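Local coordinates for protein putative isomerase (PDB 2PPG) that is a putative isomerase of the enolase superfamily, akin to mandelate racemase and muconate lactonizing enzyme, whose precise role is not established, at residues A[7-12]-A[56-61]; A[63-68]-A[133-138]; A[78-83]-A[118-123]; A[323-328]-A[374-379]. One frame throughout, in Å; residues are numbered along the deposited sequence.

Contact 1. Residues A[7-12]-A[56-61]; sequences VKKIES and LVRIET
Ile10 and Ile59 lie side by side on one face of an antiparallel strand pair and point the same way, their CD1 atoms 3.9 Å apart. Val7 crosses Ile59 at a slant and meets it branch to branch, CG1 to CG2 at 3.6 Å. Helix 119-140 packs on Val7 and Ile59, helix 77-92 on Ile10, Ser12 and Val57. On the other face Lys9, Glu11, Arg58 and Glu60 form a salt-bridge network. Arg58 swings CG opposite its amide nitrogen (chi1 180°) and stays extended to NE, which lays it beside Glu11. Glu60 OE1 sits at the guanidinium edge, in its plane, and is met on its anti side by Arg58 NH2 at 3.2 Å. The bridges across the strands are long: Glu11 OE1 to Arg58 NH2, and Lys9 NZ to Glu60 OE1, both at 3.7 Å. A water donates to Glu11 OE1 and to Arg58 O and is only weakly held by Arg58 NH2. The Glu11 and Arg58 backbones are bonded in both directions. Toward Val7 the register slips by one: Glu60 O accepts from Lys8 N at 2.7 Å and from Lys9 N at 3.0 Å, a classic beta bulge in the antiparallel sheet of the enolase-type N-terminal domain.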
loop_
_atom_site.group_PDB
_atom_site.type_symbol
_atom_site.label_atom_id
_atom_site.label_comp_id
_atom_site.label_asym_id
_atom_site.label_seq_id
_atom_site.Cartn_x
_atom_site.Cartn_y
_atom_site.Cartn_z
ATOM N N VAL A 7 43.051 20.039 17.344
ATOM C CA VAL A 7 43.502 18.700 17.676
ATOM C C VAL A 7 44.921 18.486 17.171
ATOM O O VAL A 7 45.202 18.706 16.002
ATOM C CB VAL A 7 42.578 17.658 17.073
ATOM C CG1 VAL A 7 43.197 16.285 17.193
ATOM C CG2 VAL A 7 41.226 17.715 17.770
ATOM N N LYS A 8 45.804 18.060 18.072
ATOM C CA LYS A 8 47.221 17.906 17.778
ATOM C C LYS A 8 47.666 16.450 17.751
ATOM O O LYS A 8 48.475 16.059 16.925
ATOM C CB LYS A 8 48.040 18.669 18.816
ATOM C CG LYS A 8 49.553 18.492 18.721
ATOM C CD LYS A 8 50.191 19.205 19.898
ATOM C CE LYS A 8 51.516 18.595 20.307
ATOM N NZ LYS A 8 51.902 19.095 21.663
ATOM N N LYS A 9 47.145 15.643 18.666
ATOM C CA LYS A 9 47.661 14.296 18.830
ATOM C C LYS A 9 46.515 13.336 19.050
ATOM O O LYS A 9 45.568 13.645 19.772
ATOM C CB LYS A 9 48.624 14.241 20.018
ATOM C CG LYS A 9 49.756 13.221 19.871
ATOM C CD LYS A 9 50.240 12.677 21.227
ATOM C CE LYS A 9 50.671 13.777 22.188
ATOM N NZ LYS A 9 51.187 13.219 23.479
ATOM N N ILE A 10 46.617 12.162 18.433
ATOM C CA ILE A 10 45.610 11.123 18.576
ATOM C C ILE A 10 46.278 9.781 18.804
ATOM O O ILE A 10 46.999 9.310 17.950
ATOM C CB ILE A 10 44.706 11.061 17.328
ATOM C CG1 ILE A 10 43.872 12.350 17.222
ATOM C CG2 ILE A 10 43.799 9.846 17.376
ATOM C CD1 ILE A 10 42.769 12.306 16.193
ATOM N N GLU A 11 46.039 9.172 19.963
ATOM C CA GLU A 11 46.585 7.849 20.265
ATOM C C GLU A 11 45.486 6.831 20.589
ATOM O O GLU A 11 44.481 7.183 21.216
ATOM C CB GLU A 11 47.565 7.940 21.430
ATOM C CG GLU A 11 48.768 8.823 21.165
ATOM C CD GLU A 11 49.448 9.287 22.448
ATOM O OE1 GLU A 11 48.831 10.042 23.230
ATOM O OE2 GLU A 11 50.612 8.905 22.669
ATOM N N SER A 12 45.707 5.577 20.172
ATOM C CA SER A 12 44.772 4.456 20.374
ATOM C C SER A 12 45.372 3.367 21.259
ATOM O O SER A 12 46.570 3.085 21.175
ATOM C CB SER A 12 44.417 3.812 19.035
ATOM O OG SER A 12 43.928 4.770 18.117
ATOM N N LEU A 56 40.450 2.316 23.542
ATOM C CA LEU A 56 40.345 3.675 24.045
ATOM C C LEU A 56 41.193 4.601 23.190
ATOM O O LEU A 56 42.301 4.239 22.745
ATOM C CB LEU A 56 40.820 3.782 25.493
ATOM C CG LEU A 56 39.899 3.276 26.605
ATOM C CD1 LEU A 56 39.966 1.745 26.788
ATOM C CD2 LEU A 56 40.257 3.992 27.901
ATOM N N VAL A 57 40.670 5.804 22.976
ATOM C CA VAL A 57 41.340 6.796 22.188
ATOM C C VAL A 57 41.546 8.000 23.088
ATOM O O VAL A 57 40.659 8.362 23.865
ATOM C CB VAL A 57 40.533 7.124 20.901
ATOM C CG1 VAL A 57 40.768 8.535 20.437
ATOM C CG2 VAL A 57 40.903 6.170 19.795
ATOM N N ARG A 58 42.736 8.586 22.998
ATOM C CA ARG A 58 43.106 9.758 23.767
ATOM C C ARG A 58 43.491 10.831 22.769
ATOM O O ARG A 58 44.380 10.618 21.949
ATOM C CB ARG A 58 44.296 9.426 24.661
ATOM C CG ARG A 58 44.806 10.557 25.525
ATOM C CD ARG A 58 46.189 10.199 26.059
ATOM N NE ARG A 58 46.635 11.129 27.091
ATOM C CZ ARG A 58 47.319 12.247 26.862
ATOM N NH1 ARG A 58 47.662 13.020 27.873
ATOM N NH2 ARG A 58 47.659 12.592 25.627
ATOM N N ILE A 59 42.807 11.971 22.830
ATOM C CA ILE A 59 43.014 13.049 21.873
ATOM C C ILE A 59 43.442 14.315 22.601
ATOM O O ILE A 59 42.810 14.713 23.572
ATOM C CB ILE A 59 41.729 13.334 21.032
ATOM C CG1 ILE A 59 41.286 12.069 20.293
ATOM C CG2 ILE A 59 41.960 14.500 20.058
ATOM C CD1 ILE A 59 40.247 12.289 19.211
ATOM N N GLU A 60 44.517 14.937 22.130
ATOM C CA GLU A 60 45.034 16.138 22.760
ATOM C C GLU A 60 45.060 17.342 21.809
ATOM O O GLU A 60 45.515 17.240 20.665
ATOM C CB GLU A 60 46.430 15.880 23.339
ATOM C CG GLU A 60 47.041 17.069 24.087
ATOM C CD GLU A 60 48.399 16.754 24.720
ATOM O OE1 GLU A 60 48.723 15.552 24.871
ATOM O OE2 GLU A 60 49.141 17.709 25.070
ATOM N N THR A 61 44.578 18.479 22.311
ATOM C CA THR A 61 44.605 19.740 21.574
ATOM C C THR A 61 45.960 20.432 21.691
ATOM O O THR A 61 46.779 20.066 22.514
ATOM C CB THR A 61 43.541 20.705 22.084
ATOM O OG1 THR A 61 43.845 21.071 23.435
ATOM C CG2 THR A 61 42.183 20.049 22.041
HETATM O O HOH W 1 46.802 11.674 22.557
#

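Contact 2. Residues A[63-68]-A[133-138]; sequences NGAVGW and WDLAGK
Asp134 OD2 takes two hydrogen bonds that reach it from opposite faces of the carboxylate plane: the backbone N of Trp68 at 2.9 Å on the anti side, and Lys138 NZ, also at 2.9 Å, on the syn side. Both donors stand about 30° out of that plane. The Lys138 bond is part of a salt bridge between residues one helical turn apart. Here the end strand of the antiparallel sheet meets helix 119-140, within the alpha+beta N-terminal domain of the enolase superfamily. Strand 66-68 and helix 133-138 run at 136° to each other.

Lys138 NZ is shared further. It donates to Val66 O at 2.9 Å, so one ammonium joins the strand backbone to the helix carboxylate, and it also forms a salt bridge with Glu379. Asp134 OD1 accepts from Leu376 N. Both carboxylate oxygens are therefore held, which should fix the rotation of the group, and the close lysine probably stabilises its negative charge. The lysine chain is extended beyond CG, which lets NZ reach across to the carbonyl of Val66.

Outside this polar centre the contact is apolar. Leu135 starts beside the strand and bends its end onto it, with CD1 against Ala65 CB at 3.8 Å. The same methyl lies over the peptide link between Val66 and Gly67, 3.5 Å from Val66 C. Gly67 has no side chain to keep the helix off, and its bare CA comes within 3.1 Å of Asp134 OD2.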
loop_
_atom_site.group_PDB
_atom_site.type_symbol
_atom_site.label_atom_id
_atom_site.label_comp_id
_atom_site.label_asym_id
_atom_site.label_seq_id
_atom_site.Cartn_x
_atom_site.Cartn_y
_atom_site.Cartn_z
ATOM N N ASN A 63 46.735 23.250 22.946
ATOM C CA ASN A 63 46.929 23.916 24.239
ATOM C C ASN A 63 46.884 22.959 25.423
ATOM O O ASN A 63 46.810 23.390 26.576
ATOM C CB ASN A 63 45.881 25.010 24.448
ATOM C CG ASN A 63 45.876 26.042 23.338
ATOM O OD1 ASN A 63 46.918 26.353 22.754
ATOM N ND2 ASN A 63 44.693 26.589 23.043
ATOM N N GLY A 64 46.894 21.660 25.142
ATOM C CA GLY A 64 47.064 20.673 26.194
ATOM C C GLY A 64 45.811 20.106 26.832
ATOM O O GLY A 64 45.906 19.366 27.819
ATOM N N ALA A 65 44.638 20.427 26.292
ATOM C CA ALA A 65 43.433 19.711 26.728
ATOM C C ALA A 65 43.442 18.268 26.184
ATOM O O ALA A 65 44.027 17.982 25.123
ATOM C CB ALA A 65 42.150 20.454 26.325
ATOM N N VAL A 66 42.812 17.368 26.931
ATOM C CA VAL A 66 42.822 15.957 26.616
ATOM C C VAL A 66 41.387 15.415 26.655
ATOM O O VAL A 66 40.629 15.659 27.609
ATOM C CB VAL A 66 43.731 15.162 27.598
ATOM C CG1 VAL A 66 43.692 13.676 27.292
ATOM C CG2 VAL A 66 45.176 15.665 27.536
ATOM N N GLY A 67 41.015 14.708 25.590
ATOM C CA GLY A 67 39.719 14.072 25.492
ATOM C C GLY A 67 39.878 12.568 25.410
ATOM O O GLY A 67 40.852 12.057 24.848
ATOM N N TRP A 68 38.916 11.847 25.966
ATOM C CA TRP A 68 38.970 10.407 25.913
ATOM C C TRP A 68 37.742 9.845 25.237
ATOM O O TRP A 68 36.632 10.323 25.451
ATOM C CB TRP A 68 39.077 9.822 27.312
ATOM C CG TRP A 68 40.422 9.990 27.960
ATOM C CD1 TRP A 68 40.788 10.967 28.843
ATOM C CD2 TRP A 68 41.561 9.132 27.814
ATOM N NE1 TRP A 68 42.077 10.767 29.261
ATOM C CE2 TRP A 68 42.583 9.655 28.645
ATOM C CE3 TRP A 68 41.811 7.960 27.079
ATOM C CZ2 TRP A 68 43.842 9.063 28.754
ATOM C CZ3 TRP A 68 43.063 7.361 27.182
ATOM C CH2 TRP A 68 44.067 7.915 28.019
ATOM N N TRP A 133 33.903 15.192 21.479
ATOM C CA TRP A 133 32.866 15.818 22.277
ATOM C C TRP A 133 33.393 16.102 23.674
ATOM O O TRP A 133 33.108 17.157 24.259
ATOM C CB TRP A 133 31.627 14.936 22.325
ATOM C CG TRP A 133 30.780 15.082 21.103
ATOM C CD1 TRP A 133 30.718 14.234 20.037
ATOM C CD2 TRP A 133 29.884 16.162 20.812
ATOM N NE1 TRP A 133 29.838 14.718 19.103
ATOM C CE2 TRP A 133 29.310 15.897 19.554
ATOM C CE3 TRP A 133 29.504 17.324 21.502
ATOM C CZ2 TRP A 133 28.375 16.748 18.971
ATOM C CZ3 TRP A 133 28.583 18.166 20.925
ATOM C CH2 TRP A 133 28.024 17.876 19.672
ATOM N N ASP A 134 34.185 15.165 24.193
ATOM C CA ASP A 134 34.819 15.327 25.496
ATOM C C ASP A 134 35.632 16.616 25.541
ATOM O O ASP A 134 35.505 17.406 26.478
ATOM C CB ASP A 134 35.715 14.126 25.794
ATOM C CG ASP A 134 36.122 14.047 27.251
ATOM O OD1 ASP A 134 35.235 14.238 28.128
ATOM O OD2 ASP A 134 37.330 13.788 27.502
ATOM N N LEU A 135 36.457 16.824 24.519
ATOM C CA LEU A 135 37.222 18.057 24.391
ATOM C C LEU A 135 36.334 19.295 24.397
ATOM O O LEU A 135 36.607 20.268 25.098
ATOM C CB LEU A 135 38.020 18.044 23.097
ATOM C CG LEU A 135 39.515 17.731 23.112
ATOM C CD1 LEU A 135 40.068 17.838 24.508
ATOM C CD2 LEU A 135 39.803 16.383 22.499
ATOM N N ALA A 136 35.276 19.263 23.594
ATOM C CA ALA A 136 34.389 20.417 23.475
ATOM C C ALA A 136 33.806 20.814 24.842
ATOM O O ALA A 136 33.865 21.979 25.214
ATOM C CB ALA A 136 33.290 20.153 22.445
ATOM N N GLY A 137 33.274 19.845 25.587
ATOM C CA GLY A 137 32.833 20.085 26.964
ATOM C C GLY A 137 33.911 20.660 27.883
ATOM O O GLY A 137 33.673 21.624 28.628
ATOM N N LYS A 138 35.110 20.086 27.822
ATOM C CA LYS A 138 36.225 20.569 28.635
ATOM C C LYS A 138 36.646 21.988 28.271
ATOM O O LYS A 138 36.827 22.826 29.157
ATOM C CB LYS A 138 37.412 19.615 28.559
ATOM C CG LYS A 138 37.162 18.338 29.322
ATOM C CD LYS A 138 38.349 17.380 29.285
ATOM C CE LYS A 138 38.057 16.177 30.164
ATOM N NZ LYS A 138 38.801 14.954 29.732
#

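Contact 3. Residues A[78-83]-A[118-123]; sequences RATMEI and GGFYVD
Thr80 meets the Phe120 ring at its edge and in its plane, OG1 standing 3.2 Å from CD1, and the two side chains cross at about a right angle. The oxygen is turned away from its own carbonyl carbon and lies beside the backbone N (chi1 -47°), which carries it toward the ring. Ile83, one turn on, divides its branches between two aromatic residues. Its CD1 presses on Phe120 CB at 3.8 Å, whereas CG2 comes obliquely to the Tyr121 ring, 3.8 Å from CD1. Tyr121 sets off away from segment 78-83, yet its ring still takes that methyl, and its hydroxyl is bound to Leu107 O. These residues form the close part of a helix pair in the N-terminal domain of the enolase superfamily, with axes 8.9 Å apart at -58° and no hydrogen bond between the two segments.

Packing is looser at the margins. Ala79 CB stays 4.4 Å from Phe120 CD1, and Thr80 CG2 is 4.2 Å from Asp123 CB. A second subunit packs over Ala79 and also over Phe120 and Ile83, so neither part simply faces water; its Tyr116 ring meets the Phe120 ring. The hydroxyl of that Tyr116 also bonds to Asp123 OD2, while OD1 is held by His295 of the same chain as Asp123.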
loop_
_atom_site.group_PDB
_atom_site.type_symbol
_atom_site.label_atom_id
_atom_site.label_comp_id
_atom_site.label_asym_id
_atom_site.label_seq_id
_atom_site.Cartn_x
_atom_site.Cartn_y
_atom_site.Cartn_z
ATOM N N ARG A 78 43.018 -4.564 16.936
ATOM C CA ARG A 78 44.073 -3.915 16.151
ATOM C C ARG A 78 43.563 -3.463 14.787
ATOM O O ARG A 78 44.189 -2.623 14.122
ATOM C CB ARG A 78 45.268 -4.836 15.957
ATOM C CG ARG A 78 46.132 -5.052 17.186
ATOM C CD ARG A 78 47.454 -5.676 16.790
ATOM N NE ARG A 78 48.124 -6.246 17.943
ATOM C CZ ARG A 78 48.028 -7.519 18.320
ATOM N NH1 ARG A 78 47.291 -8.381 17.623
ATOM N NH2 ARG A 78 48.684 -7.933 19.397
ATOM N N ALA A 79 42.436 -4.037 14.360
ATOM C CA ALA A 79 41.788 -3.593 13.133
ATOM C C ALA A 79 41.245 -2.176 13.323
ATOM O O ALA A 79 41.559 -1.271 12.562
ATOM C CB ALA A 79 40.693 -4.554 12.735
ATOM N N THR A 80 40.457 -1.986 14.371
ATOM C CA THR A 80 39.873 -0.693 14.682
ATOM C C THR A 80 40.938 0.371 14.887
ATOM O O THR A 80 40.833 1.465 14.337
ATOM C CB THR A 80 39.022 -0.795 15.931
ATOM O OG1 THR A 80 38.185 -1.949 15.806
ATOM C CG2 THR A 80 38.175 0.463 16.114
HETATM N N MSE A 81 41.964 0.042 15.669
HETATM C CA MSE A 81 43.068 0.967 15.910
HETATM C C MSE A 81 43.828 1.296 14.630
HETATM O O MSE A 81 44.319 2.413 14.467
HETATM C CB MSE A 81 44.020 0.418 16.965
HETATM C CG MSE A 81 43.365 0.293 18.323
HETATM SE SE MSE A 81 44.527 -0.273 19.791
HETATM C CE MSE A 81 45.134 -1.977 19.049
ATOM N N GLU A 82 43.908 0.331 13.720
ATOM C CA GLU A 82 44.590 0.556 12.454
ATOM C C GLU A 82 43.836 1.604 11.630
ATOM O O GLU A 82 44.429 2.545 11.095
ATOM C CB GLU A 82 44.734 -0.760 11.684
ATOM C CG GLU A 82 45.541 -0.665 10.409
ATOM C CD GLU A 82 46.987 -0.258 10.639
ATOM O OE1 GLU A 82 47.395 -0.140 11.815
ATOM O OE2 GLU A 82 47.717 -0.050 9.640
ATOM N N ILE A 83 42.518 1.445 11.562
ATOM C CA ILE A 83 41.655 2.415 10.905
ATOM C C ILE A 83 41.901 3.815 11.485
ATOM O O ILE A 83 42.089 4.782 10.737
ATOM C CB ILE A 83 40.161 2.017 11.044
ATOM C CG1 ILE A 83 39.884 0.667 10.355
ATOM C CG2 ILE A 83 39.254 3.106 10.499
ATOM C CD1 ILE A 83 38.540 0.028 10.732
ATOM N N GLY A 118 29.652 0.937 8.306
ATOM C CA GLY A 118 29.201 0.257 9.512
ATOM C C GLY A 118 30.361 -0.401 10.228
ATOM O O GLY A 118 31.486 0.110 10.201
ATOM N N GLY A 119 30.060 -1.529 10.869
ATOM C CA GLY A 119 31.038 -2.386 11.518
ATOM C C GLY A 119 32.182 -1.697 12.243
ATOM O O GLY A 119 31.976 -0.905 13.174
ATOM N N PHE A 120 33.394 -2.003 11.787
ATOM C CA PHE A 120 34.605 -1.557 12.450
ATOM C C PHE A 120 34.863 -0.109 12.162
ATOM O O PHE A 120 35.408 0.597 13.002
ATOM C CB PHE A 120 35.823 -2.365 11.992
ATOM C CG PHE A 120 35.931 -3.724 12.619
ATOM C CD1 PHE A 120 36.468 -3.874 13.885
ATOM C CD2 PHE A 120 35.519 -4.855 11.927
ATOM C CE1 PHE A 120 36.579 -5.120 14.457
ATOM C CE2 PHE A 120 35.620 -6.105 12.495
ATOM C CZ PHE A 120 36.162 -6.237 13.759
ATOM N N TYR A 121 34.481 0.328 10.968
ATOM C CA TYR A 121 34.785 1.676 10.535
ATOM C C TYR A 121 34.063 2.700 11.404
ATOM O O TYR A 121 34.677 3.674 11.843
ATOM C CB TYR A 121 34.416 1.873 9.076
ATOM C CG TYR A 121 34.875 3.205 8.531
ATOM C CD1 TYR A 121 36.205 3.413 8.192
ATOM C CD2 TYR A 121 33.978 4.256 8.360
ATOM C CE1 TYR A 121 36.635 4.625 7.687
ATOM C CE2 TYR A 121 34.394 5.476 7.851
ATOM C CZ TYR A 121 35.728 5.658 7.520
ATOM O OH TYR A 121 36.160 6.872 7.023
ATOM N N VAL A 122 32.769 2.469 11.654
ATOM C CA VAL A 122 31.979 3.366 12.493
ATOM C C VAL A 122 32.419 3.206 13.947
ATOM O O VAL A 122 32.430 4.186 14.706
ATOM C CB VAL A 122 30.459 3.149 12.330
ATOM C CG1 VAL A 122 29.673 4.070 13.263
ATOM C CG2 VAL A 122 30.045 3.409 10.888
ATOM N N ASP A 123 32.830 1.990 14.317
ATOM C CA ASP A 123 33.464 1.780 15.617
ATOM C C ASP A 123 34.598 2.779 15.849
ATOM O O ASP A 123 34.676 3.414 16.902
ATOM C CB ASP A 123 33.993 0.349 15.742
ATOM C CG ASP A 123 32.964 -0.620 16.344
ATOM O OD1 ASP A 123 31.789 -0.228 16.533
ATOM O OD2 ASP A 123 33.337 -1.782 16.635
#

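Contact 4. Residues A[323-328]-A[374-379]; sequences AGIFLA and PGLGVE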
loop_
_atom_site.group_PDB
_atom_site.type_symbol
_atom_site.label_atom_id
_atom_site.label_comp_id
_atom_site.label_asym_id
_atom_site.label_seq_id
_atom_site.Cartn_x
_atom_site.Cartn_y
_atom_site.Cartn_z
ATOM N N ALA A 323 35.345 0.007 29.662
ATOM C CA ALA A 323 35.935 0.669 30.821
ATOM C C ALA A 323 34.922 1.555 31.532
ATOM O O ALA A 323 34.862 1.574 32.765
ATOM C CB ALA A 323 37.145 1.489 30.410
ATOM N N GLY A 324 34.126 2.291 30.759
ATOM C CA GLY A 324 33.194 3.239 31.352
ATOM C C GLY A 324 33.165 4.567 30.631
ATOM O O GLY A 324 32.260 5.385 30.859
ATOM N N ILE A 325 34.157 4.789 29.769
ATOM C CA ILE A 325 34.249 6.016 28.995
ATOM C C ILE A 325 33.070 6.150 28.034
ATOM O O ILE A 325 32.355 7.150 28.060
ATOM C CB ILE A 325 35.576 6.083 28.193
ATOM C CG1 ILE A 325 36.772 6.079 29.140
ATOM C CG2 ILE A 325 35.599 7.278 27.302
ATOM C CD1 ILE A 325 36.738 7.177 30.135
ATOM N N PHE A 326 32.849 5.159 27.179
ATOM C CA PHE A 326 31.729 5.306 26.277
ATOM C C PHE A 326 30.397 5.136 27.008
ATOM O O PHE A 326 29.393 5.724 26.606
ATOM C CB PHE A 326 31.861 4.483 24.981
ATOM C CG PHE A 326 31.826 2.994 25.167
ATOM C CD1 PHE A 326 30.742 2.367 25.796
ATOM C CD2 PHE A 326 32.842 2.208 24.640
ATOM C CE1 PHE A 326 30.708 0.994 25.941
ATOM C CE2 PHE A 326 32.817 0.819 24.784
ATOM C CZ PHE A 326 31.754 0.209 25.437
ATOM N N LEU A 327 30.391 4.406 28.120
ATOM C CA LEU A 327 29.192 4.403 28.969
ATOM C C LEU A 327 28.904 5.801 29.536
ATOM O O LEU A 327 27.750 6.208 29.673
ATOM C CB LEU A 327 29.316 3.394 30.106
ATOM C CG LEU A 327 28.264 3.428 31.217
ATOM C CD1 LEU A 327 26.902 2.992 30.710
ATOM C CD2 LEU A 327 28.693 2.524 32.349
ATOM N N ALA A 328 29.952 6.549 29.854
ATOM C CA ALA A 328 29.738 7.897 30.359
ATOM C C ALA A 328 29.176 8.798 29.252
ATOM O O ALA A 328 28.306 9.644 29.503
ATOM C CB ALA A 328 31.006 8.458 30.927
ATOM N N PRO A 374 33.147 18.662 33.581
ATOM C CA PRO A 374 32.965 19.052 32.176
ATOM C C PRO A 374 33.311 17.903 31.225
ATOM O O PRO A 374 33.921 16.917 31.644
ATOM C CB PRO A 374 33.959 20.216 31.984
ATOM C CG PRO A 374 34.590 20.473 33.297
ATOM C CD PRO A 374 34.388 19.238 34.136
ATOM N N GLY A 375 32.921 18.031 29.959
ATOM C CA GLY A 375 33.073 16.943 28.997
ATOM C C GLY A 375 32.255 15.744 29.428
ATOM O O GLY A 375 31.112 15.888 29.876
ATOM N N LEU A 376 32.837 14.559 29.299
ATOM C CA LEU A 376 32.202 13.334 29.752
ATOM C C LEU A 376 32.022 13.319 31.262
ATOM O O LEU A 376 31.055 12.742 31.774
ATOM C CB LEU A 376 33.041 12.124 29.363
ATOM C CG LEU A 376 32.849 11.464 27.999
ATOM C CD1 LEU A 376 32.135 12.363 27.011
ATOM C CD2 LEU A 376 34.224 11.022 27.469
ATOM N N GLY A 377 32.965 13.928 31.973
ATOM C CA GLY A 377 32.926 13.932 33.433
ATOM C C GLY A 377 33.559 12.692 34.041
ATOM O O GLY A 377 33.691 12.604 35.258
ATOM N N VAL A 378 33.923 11.719 33.203
ATOM C CA VAL A 378 34.719 10.579 33.637
ATOM C C VAL A 378 35.982 10.493 32.798
ATOM O O VAL A 378 36.010 10.985 31.674
ATOM C CB VAL A 378 33.950 9.225 33.564
ATOM C CG1 VAL A 378 32.486 9.425 33.826
ATOM C CG2 VAL A 378 34.158 8.550 32.241
ATOM N N GLU A 379 37.023 9.871 33.353
ATOM C CA GLU A 379 38.301 9.682 32.655
ATOM C C GLU A 379 38.946 8.408 33.159
ATOM O O GLU A 379 38.536 7.886 34.187
ATOM C CB GLU A 379 39.240 10.861 32.902
ATOM C CG GLU A 379 38.859 12.131 32.181
ATOM C CD GLU A 379 39.635 13.339 32.672
ATOM O OE1 GLU A 379 40.714 13.163 33.283
ATOM O OE2 GLU A 379 39.163 14.474 32.451
#
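The first turn of helix 325-336, with Gly324 at its N-cap position, packs against a type II' beta turn running from Pro374 to Gly377 and the start of the strand after it. Ala328 points at the segment 374-379, and its CB meets both methyls of Val378, CG1 and CG2, each at 3.4 Å. The valine's chi1 of -32° falls short of a staggered position and leaves both branches turned to the alanine. Ile325 slides past Val378 in the opposite direction, so that its CD1 comes alongside Val378 CG2 at 3.6 Å and also lies 3.9 Å from Glu379 CA. Its other branch, CG2, touches Leu376 CD2 at 4.0 Å, the two side chains crossing at about a right angle. No hydrogen bond joins the two segments, but some backbone groups find partners outside: Leu376 O accepts from Gln332 NE2. At the helix start, Glu70 accepts from the N-H groups of Ala323 and Phe326. Met361 packs on both Ala328 and Val378. The result is a buried apolar seam between a helix start and a beta turn with the strand that follows, belonging to the TIM-barrel-like C-terminal domain of enolase-superfamily proteins.

From the N terminus, contact 1 closes the first loop, pairing strands 7-17 and 52-61 before contact 2 opens. Strand 66-72 follows directly, and Ile59 O probably bonds to Gly67 N, so contacts 1 and 2 share one sheet. Contact 2 returns 65 residues later on helix 119-140. Contact 3 is nested inside that loop and uses the earlier part of the same helix, without touching contact 2; it meets contact 1 through Met81 and Ser12. Contact 4 closes last, within the barrel-type C-terminal domain, and no loops cross. Polar bonds from helix 119-140 tie it to contact 2, and Leu56 packs on Ile325 to link it with contact 1, joining the two domains.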